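PDB 4M8B: YHR177W from Saccharomyces cerevisiae, which probably acts as a DNA-binding transcription factor through its WOPR domain, the part crystallised here in complex with DNA. Local coordinates for residues 22-27 with 139-143; 27-31 with 164-168; 83-89 with 113-119. All blocks are in the same frame, centred on the assembly; numbering follows the deposited sequence.

Interaction 1 of 3, residues 22-27 with 139-143; sequences VFQGVF and TFHLI. With EDO (1,2-ethanediol), chain D.
An edge-to-face pair of phenylalanines joins helix 16-28 to the sheet: the edge of Phe27 is directed at the face of Phe140, with ring planes at 60° and centroids 5.0 Å apart. Phe27 CE1 leads, standing over the rim of the Phe140 ring on the CZ side. One turn back, Phe23 runs alongside Phe140 but points the other way, its CE1 3.8 Å from Phe140 CB, and its CZ meets CB of Leu142. CD1 of Leu142 lies over one face of the Phe23 ring and 4.1 Å from Val22 CG1, which is anti to the backbone N (chi1 178°). Phe140 and Leu142 thus face the helix from one side of strand 137-147, while His141 between them points to the other. There ND1 of His141 donates a nearly straight hydrogen bond of 2.6 Å to O2 of an ethanediol, probably from the crystallisation liquor; NE2 is bonded to Glu57, and the ring stacks on Phe55. Phe123 and Leu125 of strand 113-128 and Leu174 of helix 172-179 close around Phe23. Apolar packing alone links the two segments, so this contact rests on the fit of side chains in a buried apolar layer of the WOPR domain.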
loop_
_atom_site.group_PDB
_atom_site.type_symbol
_atom_site.label_atom_id
_atom_site.label_comp_id
_atom_site.label_asym_id
_atom_site.label_seq_id
_atom_site.Cartn_x
_atom_site.Cartn_y
_atom_site.Cartn_z
ATOM N N VAL C 22 10.947 -4.732 0.070
ATOM C CA VAL C 22 10.721 -3.337 -0.305
ATOM C C VAL C 22 11.384 -2.381 0.683
ATOM O O VAL C 22 12.130 -1.486 0.290
ATOM C CB VAL C 22 9.218 -3.013 -0.400
ATOM C CG1 VAL C 22 9.013 -1.544 -0.749
ATOM C CG2 VAL C 22 8.546 -3.909 -1.427
ATOM N N PHE C 23 11.111 -2.584 1.967
ATOM C CA PHE C 23 11.707 -1.777 3.023
ATOM C C PHE C 23 13.233 -1.829 2.987
ATOM O O PHE C 23 13.892 -0.793 3.058
ATOM C CB PHE C 23 11.190 -2.229 4.390
ATOM C CG PHE C 23 9.808 -1.727 4.718
ATOM C CD1 PHE C 23 9.435 -0.428 4.418
ATOM C CD2 PHE C 23 8.881 -2.554 5.328
ATOM C CE1 PHE C 23 8.163 0.036 4.727
ATOM C CE2 PHE C 23 7.609 -2.097 5.635
ATOM C CZ PHE C 23 7.251 -0.802 5.334
ATOM N N GLN C 24 13.789 -3.033 2.875
ATOM C CA GLN C 24 15.239 -3.195 2.830
ATOM C C GLN C 24 15.811 -2.463 1.620
ATOM O O GLN C 24 16.853 -1.813 1.710
ATOM C CB GLN C 24 15.630 -4.674 2.792
ATOM C CG GLN C 24 17.125 -4.928 2.947
ATOM C CD GLN C 24 17.663 -4.462 4.290
ATOM O OE1 GLN C 24 17.141 -4.832 5.341
ATOM N NE2 GLN C 24 18.711 -3.641 4.260
ATOM N N GLY C 25 15.110 -2.558 0.496
ATOM C CA GLY C 25 15.509 -1.860 -0.711
ATOM C C GLY C 25 15.513 -0.356 -0.525
ATOM O O GLY C 25 16.303 0.356 -1.145
ATOM N N VAL C 26 14.623 0.128 0.336
ATOM C CA VAL C 26 14.554 1.551 0.645
ATOM C C VAL C 26 15.671 1.957 1.606
ATOM O O VAL C 26 16.286 3.010 1.444
ATOM C CB VAL C 26 13.185 1.939 1.242
ATOM C CG1 VAL C 26 13.224 3.350 1.779
ATOM C CG2 VAL C 26 12.088 1.796 0.198
ATOM N N PHE C 27 15.925 1.115 2.605
ATOM C CA PHE C 27 16.998 1.357 3.565
ATOM C C PHE C 27 18.362 1.418 2.874
ATOM O O PHE C 27 19.219 2.216 3.245
ATOM C CB PHE C 27 17.013 0.273 4.649
ATOM C CG PHE C 27 15.774 0.241 5.506
ATOM C CD1 PHE C 27 14.875 1.295 5.503
ATOM C CD2 PHE C 27 15.516 -0.849 6.324
ATOM C CE1 PHE C 27 13.734 1.262 6.300
ATOM C CE2 PHE C 27 14.380 -0.889 7.119
ATOM C CZ PHE C 27 13.489 0.168 7.107
ATOM N N THR C 139 9.130 6.269 11.381
ATOM C CA THR C 139 7.939 5.581 10.900
ATOM C C THR C 139 7.895 5.525 9.375
ATOM O O THR C 139 7.925 6.558 8.704
ATOM C CB THR C 139 6.661 6.255 11.427
ATOM O OG1 THR C 139 6.694 6.283 12.859
ATOM C CG2 THR C 139 5.426 5.497 10.967
ATOM N N PHE C 140 7.826 4.313 8.832
ATOM C CA PHE C 140 7.763 4.130 7.387
ATOM C C PHE C 140 6.371 3.703 6.950
ATOM O O PHE C 140 5.812 2.737 7.470
ATOM C CB PHE C 140 8.810 3.114 6.928
ATOM C CG PHE C 140 10.223 3.549 7.189
ATOM C CD1 PHE C 140 10.859 3.213 8.373
ATOM C CD2 PHE C 140 10.913 4.308 6.257
ATOM C CE1 PHE C 140 12.161 3.621 8.622
ATOM C CE2 PHE C 140 12.214 4.720 6.500
ATOM C CZ PHE C 140 12.838 4.375 7.684
ATOM N N HIS C 141 5.813 4.440 5.998
ATOM C CA HIS C 141 4.486 4.148 5.485
ATOM C C HIS C 141 4.601 3.440 4.150
ATOM O O HIS C 141 5.443 3.791 3.325
ATOM C CB HIS C 141 3.691 5.439 5.304
ATOM C CG HIS C 141 3.495 6.210 6.565
ATOM N ND1 HIS C 141 2.244 6.481 7.091
ATOM C CD2 HIS C 141 4.381 6.784 7.417
ATOM C CE1 HIS C 141 2.373 7.176 8.199
ATOM N NE2 HIS C 141 3.664 7.375 8.421
ATOM N N LEU C 142 3.755 2.440 3.933
ATOM C CA LEU C 142 3.739 1.745 2.657
ATOM C C LEU C 142 2.332 1.722 2.071
ATOM O O LEU C 142 1.381 1.287 2.722
ATOM C CB LEU C 142 4.305 0.327 2.800
ATOM C CG LEU C 142 4.505 -0.439 1.490
ATOM C CD1 LEU C 142 5.643 -1.439 1.605
ATOM C CD2 LEU C 142 3.218 -1.143 1.093
ATOM N N ILE C 143 2.210 2.207 0.839
ATOM C CA ILE C 143 0.937 2.206 0.131
ATOM C C ILE C 143 1.079 1.403 -1.159
ATOM O O ILE C 143 2.026 1.601 -1.921
ATOM C CB ILE C 143 0.484 3.634 -0.219
ATOM C CG1 ILE C 143 0.703 4.574 0.967
ATOM C CG2 ILE C 143 -0.973 3.647 -0.643
ATOM C CD1 ILE C 143 -0.220 4.312 2.135
HETATM C C1 EDO D . 0.300 3.478 6.272
HETATM O O1 EDO D . 1.559 3.439 6.956
HETATM C C2 EDO D . -0.343 4.836 6.513
HETATM O O2 EDO D . 0.239 5.805 5.632
#

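Interaction 2 of 3, residues 27-31 with 164-168; sequences FNGNL and FFHKF
Asn30 and Leu31 meet the Phe168 ring where helix 16-28 of the WOPR domain gives way to a loop, packing against the irregular segment 164-168 that precedes helix 172-179. Asn30 comes closest, its CB 3.3 Å from Phe168 CZ and its CG near the ring edge, with the amide turned 69° from the ring plane. Leu31 divides its two methyls among three phenylalanines. CD2 touches the edge of Phe164, 3.8 Å from CE2, and lies 4.2 Å from CE2 of Phe168; CD1 touches Phe165, 3.9 Å from CE2 of that ring. The three rings themselves are in contact, CD2 of Phe164 standing over the rim of one face of Phe165 and CE2 of Phe164 lying in the plane of Phe168 at its edge. Asn28 adds a looser touch, its ND2 near the edge of Phe168, while its OD1 accepts a hydrogen bond from Gln24 one turn earlier.

Farther out, the backbone sets these groups in place. Gly29 leaves the helix with positive phi (105°), and the chain turns there to bring Asn30 and Leu31 toward the phenylalanines. Leu31 is also hydrogen-bonded through its backbone to Gly25, which draws it against the end of the helix, and Pro159 packs on Phe165. The turn 164-168 is closed by Phe168 N donating to Phe165 O at 2.8 Å. Across it Lys167, bent at its last torsion (chi4 -60°), folds back so that NZ donates to Phe164 O at 2.7 Å, in the carbonyl plane and on a lone pair.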
loop_
_atom_site.group_PDB
_atom_site.type_symbol
_atom_site.label_atom_id
_atom_site.label_comp_id
_atom_site.label_asym_id
_atom_site.label_seq_id
_atom_site.Cartn_x
_atom_site.Cartn_y
_atom_site.Cartn_z
ATOM N N PHE C 27 15.925 1.115 2.605
ATOM C CA PHE C 27 16.998 1.357 3.565
ATOM C C PHE C 27 18.362 1.418 2.874
ATOM O O PHE C 27 19.219 2.216 3.245
ATOM C CB PHE C 27 17.013 0.273 4.649
ATOM C CG PHE C 27 15.774 0.241 5.506
ATOM C CD1 PHE C 27 14.875 1.295 5.503
ATOM C CD2 PHE C 27 15.516 -0.849 6.324
ATOM C CE1 PHE C 27 13.734 1.262 6.300
ATOM C CE2 PHE C 27 14.380 -0.889 7.119
ATOM C CZ PHE C 27 13.489 0.168 7.107
ATOM N N ASN C 28 18.553 0.563 1.871
ATOM C CA ASN C 28 19.798 0.529 1.109
ATOM C C ASN C 28 19.946 1.733 0.175
ATOM O O ASN C 28 21.060 2.164 -0.121
ATOM C CB ASN C 28 19.911 -0.780 0.315
ATOM C CG ASN C 28 20.073 -2.002 1.212
ATOM O OD1 ASN C 28 20.069 -1.898 2.439
ATOM N ND2 ASN C 28 20.209 -3.172 0.594
ATOM N N GLY C 29 18.820 2.268 -0.288
ATOM C CA GLY C 29 18.830 3.442 -1.142
ATOM C C GLY C 29 18.539 3.157 -2.604
ATOM O O GLY C 29 18.508 4.075 -3.424
ATOM N N ASN C 30 18.329 1.887 -2.934
ATOM C CA ASN C 30 18.012 1.497 -4.304
ATOM C C ASN C 30 16.604 1.925 -4.683
ATOM O O ASN C 30 16.355 2.375 -5.800
ATOM C CB ASN C 30 18.143 -0.016 -4.472
ATOM C CG ASN C 30 19.536 -0.517 -4.163
ATOM O OD1 ASN C 30 19.985 -0.475 -3.013
ATOM N ND2 ASN C 30 20.227 -1.010 -5.186
ATOM N N LEU C 31 15.685 1.769 -3.737
ATOM C CA LEU C 31 14.294 2.146 -3.933
ATOM C C LEU C 31 14.056 3.505 -3.286
ATOM O O LEU C 31 14.281 3.681 -2.086
ATOM C CB LEU C 31 13.374 1.094 -3.318
ATOM C CG LEU C 31 13.649 -0.334 -3.786
ATOM C CD1 LEU C 31 12.674 -1.317 -3.154
ATOM C CD2 LEU C 31 13.582 -0.400 -5.302
ATOM N N PHE C 164 14.775 -8.915 -9.147
ATOM C CA PHE C 164 15.290 -7.574 -8.877
ATOM C C PHE C 164 15.419 -7.292 -7.383
ATOM O O PHE C 164 16.294 -6.541 -6.960
ATOM C CB PHE C 164 14.421 -6.500 -9.539
ATOM C CG PHE C 164 14.812 -5.093 -9.163
ATOM C CD1 PHE C 164 15.854 -4.449 -9.813
ATOM C CD2 PHE C 164 14.145 -4.418 -8.151
ATOM C CE1 PHE C 164 16.220 -3.159 -9.465
ATOM C CE2 PHE C 164 14.506 -3.127 -7.797
ATOM C CZ PHE C 164 15.546 -2.497 -8.454
ATOM N N PHE C 165 14.547 -7.899 -6.588
ATOM C CA PHE C 165 14.519 -7.647 -5.150
ATOM C C PHE C 165 15.410 -8.598 -4.348
ATOM O O PHE C 165 15.541 -8.448 -3.134
ATOM C CB PHE C 165 13.080 -7.723 -4.630
ATOM C CG PHE C 165 12.186 -6.626 -5.143
ATOM C CD1 PHE C 165 11.619 -6.705 -6.405
ATOM C CD2 PHE C 165 11.908 -5.518 -4.360
ATOM C CE1 PHE C 165 10.794 -5.697 -6.880
ATOM C CE2 PHE C 165 11.084 -4.505 -4.828
ATOM C CZ PHE C 165 10.526 -4.594 -6.088
ATOM N N HIS C 166 16.018 -9.568 -5.027
ATOM C CA HIS C 166 16.821 -10.593 -4.354
ATOM C C HIS C 166 17.936 -10.006 -3.495
ATOM O O HIS C 166 18.194 -10.486 -2.391
ATOM C CB HIS C 166 17.396 -11.586 -5.367
ATOM C CG HIS C 166 16.402 -12.597 -5.856
ATOM N ND1 HIS C 166 16.629 -13.392 -6.956
ATOM C CD2 HIS C 166 15.180 -12.943 -5.384
ATOM C CE1 HIS C 166 15.588 -14.185 -7.147
ATOM N NE2 HIS C 166 14.696 -13.932 -6.207
ATOM N N LYS C 167 18.586 -8.963 -4.003
ATOM C CA LYS C 167 19.664 -8.294 -3.281
ATOM C C LYS C 167 19.148 -7.477 -2.099
ATOM O O LYS C 167 19.932 -6.903 -1.344
ATOM C CB LYS C 167 20.454 -7.392 -4.227
ATOM C CG LYS C 167 19.587 -6.409 -4.994
ATOM C CD LYS C 167 20.418 -5.489 -5.869
ATOM C CE LYS C 167 19.528 -4.654 -6.771
ATOM N NZ LYS C 167 18.709 -5.512 -7.674
ATOM N N PHE C 168 17.829 -7.426 -1.941
ATOM C CA PHE C 168 17.219 -6.695 -0.835
ATOM C C PHE C 168 16.829 -7.642 0.291
ATOM O O PHE C 168 15.886 -7.378 1.037
ATOM C CB PHE C 168 15.998 -5.914 -1.320
ATOM C CG PHE C 168 16.309 -4.926 -2.405
ATOM C CD1 PHE C 168 17.444 -4.137 -2.334
ATOM C CD2 PHE C 168 15.477 -4.796 -3.504
ATOM C CE1 PHE C 168 17.741 -3.227 -3.338
ATOM C CE2 PHE C 168 15.767 -3.889 -4.509
ATOM C CZ PHE C 168 16.903 -3.104 -4.426
#

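Interaction 3 of 3, residues 83-89 with 113-119; sequences YREYNRL and YFYTGLL
Asn87 and Phe114 form an antiparallel hydrogen-bonded pair between strands 80-88 and 113-128, with two backbone bonds, Asn87 N to Phe114 O at 2.9 Å and Phe114 N to Asn87 O at 2.8 Å; Thr116 N donates to Glu85 O at 3.0 Å. A beta bulge then shifts the register by two residues between Tyr86 and Arg84, and beyond it the bond from Glu85 N to Leu118 O is weak.

Among the polar side chains, Thr116 OG1 donates to Glu85 OE1 at 2.5 Å, meeting the oxygen from above the carboxylate plane. The same hydroxyl accepts from Leu118 N in an ST turn, at the corner where Gly117, with positive phi, redirects the strand.

Aromatic contacts occupy the face bearing Arg84, Tyr86, Arg88, Tyr113 and Tyr115. The Arg84 guanidinium lies flat on Tyr115, planes 27° apart and CZ 3.7 Å from the ring centroid, a cation-pi stack; bends at chi2 (-139°) and chi3 (-77°) fold it back over the ring. Leu119 CD2 packs against CG of Arg84. Farther along, the edge of Tyr86 is turned to the face of Tyr113, centroids 5.6 Å apart. On the other face, Asn87 CB meets CE1 of Phe114, whose edge approaches Arg88 O.

Tyr83 packs on a sugar of the bound DNA, so this end of the strand pair lies at the nucleic acid. With OG1 both donor and acceptor, Thr116 ties the Glu85 carboxylate to the turned corner, while the Tyr115 face would stabilise the positive Arg84 guanidinium, whose NH1 has a long, weak ion pair with Glu148.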
loop_
_atom_site.group_PDB
_atom_site.type_symbol
_atom_site.label_atom_id
_atom_site.label_comp_id
_atom_site.label_asym_id
_atom_site.label_seq_id
_atom_site.Cartn_x
_atom_site.Cartn_y
_atom_site.Cartn_z
ATOM N N TYR C 83 -8.638 -0.856 1.500
ATOM C CA TYR C 83 -9.696 0.081 1.150
ATOM C C TYR C 83 -10.179 -0.170 -0.276
ATOM O O TYR C 83 -9.416 -0.634 -1.123
ATOM C CB TYR C 83 -9.194 1.518 1.276
ATOM C CG TYR C 83 -8.540 1.855 2.597
ATOM C CD1 TYR C 83 -7.229 1.488 2.860
ATOM C CD2 TYR C 83 -9.222 2.567 3.571
ATOM C CE1 TYR C 83 -6.623 1.808 4.061
ATOM C CE2 TYR C 83 -8.623 2.891 4.775
ATOM C CZ TYR C 83 -7.324 2.509 5.013
ATOM O OH TYR C 83 -6.724 2.828 6.210
ATOM N N ARG C 84 -11.442 0.147 -0.543
ATOM C CA ARG C 84 -12.017 -0.066 -1.865
ATOM C C ARG C 84 -12.512 1.238 -2.477
ATOM O O ARG C 84 -13.184 2.024 -1.812
ATOM C CB ARG C 84 -13.157 -1.083 -1.786
ATOM C CG ARG C 84 -12.737 -2.406 -1.175
ATOM C CD ARG C 84 -13.349 -3.572 -1.918
ATOM N NE ARG C 84 -14.751 -3.758 -1.573
ATOM C CZ ARG C 84 -15.646 -4.327 -2.373
ATOM N NH1 ARG C 84 -15.286 -4.757 -3.574
ATOM N NH2 ARG C 84 -16.901 -4.457 -1.972
ATOM N N GLU C 85 -12.172 1.471 -3.741
ATOM C CA GLU C 85 -12.630 2.671 -4.432
ATOM C C GLU C 85 -14.076 2.508 -4.887
ATOM O O GLU C 85 -14.469 1.441 -5.364
ATOM C CB GLU C 85 -11.748 2.988 -5.640
ATOM C CG GLU C 85 -12.060 4.341 -6.267
ATOM C CD GLU C 85 -11.685 4.420 -7.734
ATOM O OE1 GLU C 85 -11.282 3.387 -8.306
ATOM O OE2 GLU C 85 -11.798 5.520 -8.318
ATOM N N TYR C 86 -14.864 3.570 -4.740
ATOM C CA TYR C 86 -16.261 3.554 -5.160
ATOM C C TYR C 86 -16.667 4.846 -5.869
ATOM O O TYR C 86 -16.194 5.929 -5.526
ATOM C CB TYR C 86 -17.184 3.296 -3.963
ATOM C CG TYR C 86 -17.206 4.410 -2.939
ATOM C CD1 TYR C 86 -18.044 5.504 -3.092
ATOM C CD2 TYR C 86 -16.401 4.361 -1.812
ATOM C CE1 TYR C 86 -18.071 6.521 -2.158
ATOM C CE2 TYR C 86 -16.423 5.374 -0.871
ATOM C CZ TYR C 86 -17.259 6.451 -1.050
ATOM O OH TYR C 86 -17.285 7.463 -0.117
ATOM N N ASN C 87 -17.546 4.715 -6.860
ATOM C CA ASN C 87 -18.112 5.865 -7.558
ATOM C C ASN C 87 -19.634 5.795 -7.587
ATOM O O ASN C 87 -20.230 4.854 -7.061
ATOM C CB ASN C 87 -17.569 5.957 -8.987
ATOM C CG ASN C 87 -16.098 6.307 -9.033
ATOM O OD1 ASN C 87 -15.562 6.902 -8.098
ATOM N ND2 ASN C 87 -15.436 5.945 -10.126
ATOM N N ARG C 88 -20.260 6.791 -8.206
ATOM C CA ARG C 88 -21.710 6.799 -8.370
ATOM C C ARG C 88 -22.094 6.499 -9.817
ATOM O O ARG C 88 -21.294 6.702 -10.732
ATOM C CB ARG C 88 -22.295 8.135 -7.912
ATOM C CG ARG C 88 -21.461 9.343 -8.302
ATOM C CD ARG C 88 -22.009 10.608 -7.663
ATOM N NE ARG C 88 -23.394 10.852 -8.052
ATOM C CZ ARG C 88 -24.143 11.837 -7.566
ATOM N NH1 ARG C 88 -23.643 12.670 -6.666
ATOM N NH2 ARG C 88 -25.396 11.983 -7.979
ATOM N N LEU C 89 -23.317 6.016 -10.017
ATOM C CA LEU C 89 -23.763 5.552 -11.331
ATOM C C LEU C 89 -24.039 6.687 -12.320
ATOM O O LEU C 89 -23.768 7.854 -12.035
ATOM C CB LEU C 89 -24.998 4.656 -11.190
ATOM C CG LEU C 89 -24.803 3.268 -10.571
ATOM C CD1 LEU C 89 -23.796 2.461 -11.374
ATOM C CD2 LEU C 89 -24.386 3.355 -9.107
ATOM N N TYR C 113 -24.156 3.862 -5.210
ATOM C CA TYR C 113 -22.737 3.809 -5.558
ATOM C C TYR C 113 -22.301 2.407 -5.989
ATOM O O TYR C 113 -23.068 1.449 -5.896
ATOM C CB TYR C 113 -21.882 4.283 -4.381
ATOM C CG TYR C 113 -22.148 5.711 -3.958
ATOM C CD1 TYR C 113 -21.658 6.775 -4.699
ATOM C CD2 TYR C 113 -22.881 5.994 -2.813
ATOM C CE1 TYR C 113 -21.893 8.081 -4.316
ATOM C CE2 TYR C 113 -23.123 7.299 -2.422
ATOM C CZ TYR C 113 -22.626 8.338 -3.179
ATOM O OH TYR C 113 -22.861 9.639 -2.799
ATOM N N PHE C 114 -21.063 2.293 -6.465
ATOM C CA PHE C 114 -20.524 0.999 -6.877
ATOM C C PHE C 114 -19.016 0.923 -6.672
ATOM O O PHE C 114 -18.322 1.939 -6.695
ATOM C CB PHE C 114 -20.866 0.708 -8.342
ATOM C CG PHE C 114 -20.080 1.529 -9.328
ATOM C CD1 PHE C 114 -20.340 2.879 -9.494
ATOM C CD2 PHE C 114 -19.087 0.945 -10.101
ATOM C CE1 PHE C 114 -19.619 3.635 -10.404
ATOM C CE2 PHE C 114 -18.366 1.696 -11.013
ATOM C CZ PHE C 114 -18.631 3.042 -11.164
ATOM N N TYR C 115 -18.512 -0.290 -6.471
ATOM C CA TYR C 115 -17.079 -0.504 -6.319
ATOM C C TYR C 115 -16.414 -0.696 -7.680
ATOM O O TYR C 115 -16.878 -1.481 -8.506
ATOM C CB TYR C 115 -16.809 -1.692 -5.393
ATOM C CG TYR C 115 -17.237 -1.439 -3.963
ATOM C CD1 TYR C 115 -16.589 -0.491 -3.186
ATOM C CD2 TYR C 115 -18.287 -2.142 -3.393
ATOM C CE1 TYR C 115 -16.974 -0.248 -1.881
ATOM C CE2 TYR C 115 -18.677 -1.906 -2.083
ATOM C CZ TYR C 115 -18.016 -0.958 -1.335
ATOM O OH TYR C 115 -18.394 -0.714 -0.035
ATOM N N THR C 116 -15.327 0.035 -7.905
ATOM C CA THR C 116 -14.665 0.059 -9.206
ATOM C C THR C 116 -13.781 -1.163 -9.446
ATOM O O THR C 116 -13.602 -1.594 -10.584
ATOM C CB THR C 116 -13.820 1.333 -9.373
ATOM O OG1 THR C 116 -12.736 1.313 -8.438
ATOM C CG2 THR C 116 -14.673 2.570 -9.128
ATOM N N GLY C 117 -13.229 -1.714 -8.372
ATOM C CA GLY C 117 -12.328 -2.844 -8.485
ATOM C C GLY C 117 -10.920 -2.467 -8.071
ATOM O O GLY C 117 -10.108 -3.331 -7.737
ATOM N N LEU C 118 -10.628 -1.171 -8.099
ATOM C CA LEU C 118 -9.341 -0.672 -7.632
ATOM C C LEU C 118 -9.251 -0.845 -6.118
ATOM O O LEU C 118 -10.237 -0.663 -5.403
ATOM C CB LEU C 118 -9.162 0.799 -8.003
ATOM C CG LEU C 118 -7.831 1.427 -7.582
ATOM C CD1 LEU C 118 -6.684 0.841 -8.389
ATOM C CD2 LEU C 118 -7.867 2.946 -7.709
ATOM N N LEU C 119 -8.067 -1.204 -5.638
ATOM C CA LEU C 119 -7.863 -1.467 -4.220
ATOM C C LEU C 119 -6.572 -0.834 -3.709
ATOM O O LEU C 119 -5.621 -0.639 -4.465
ATOM C CB LEU C 119 -7.839 -2.976 -3.964
ATOM C CG LEU C 119 -9.143 -3.742 -4.191
ATOM C CD1 LEU C 119 -8.865 -5.221 -4.385
ATOM C CD2 LEU C 119 -10.081 -3.534 -3.019
#

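Overall arrangement
Interactions 1 and 2 adjoin on helix 16-28, where they touch and share Phe27, and lie on the same side of the chain's centre. Interaction 1 belongs to the buried core and interaction 2 is partly buried, with asparagines and a lysine at its margin, yet apolar and aromatic packing joins the segments in both. Interaction 3, also partly buried, lies on the opposite side, its centre about 27 Å from that of interaction 1, and relies on strand hydrogen bonds, a carboxylate and a cation-pi stack. The neighbouring strands 113-128 and 137-147 connect interactions 1 and 3 through one sheet, and the nearest atoms of both come within about 4 Å of the DNA, against about 15 Å for interaction 2.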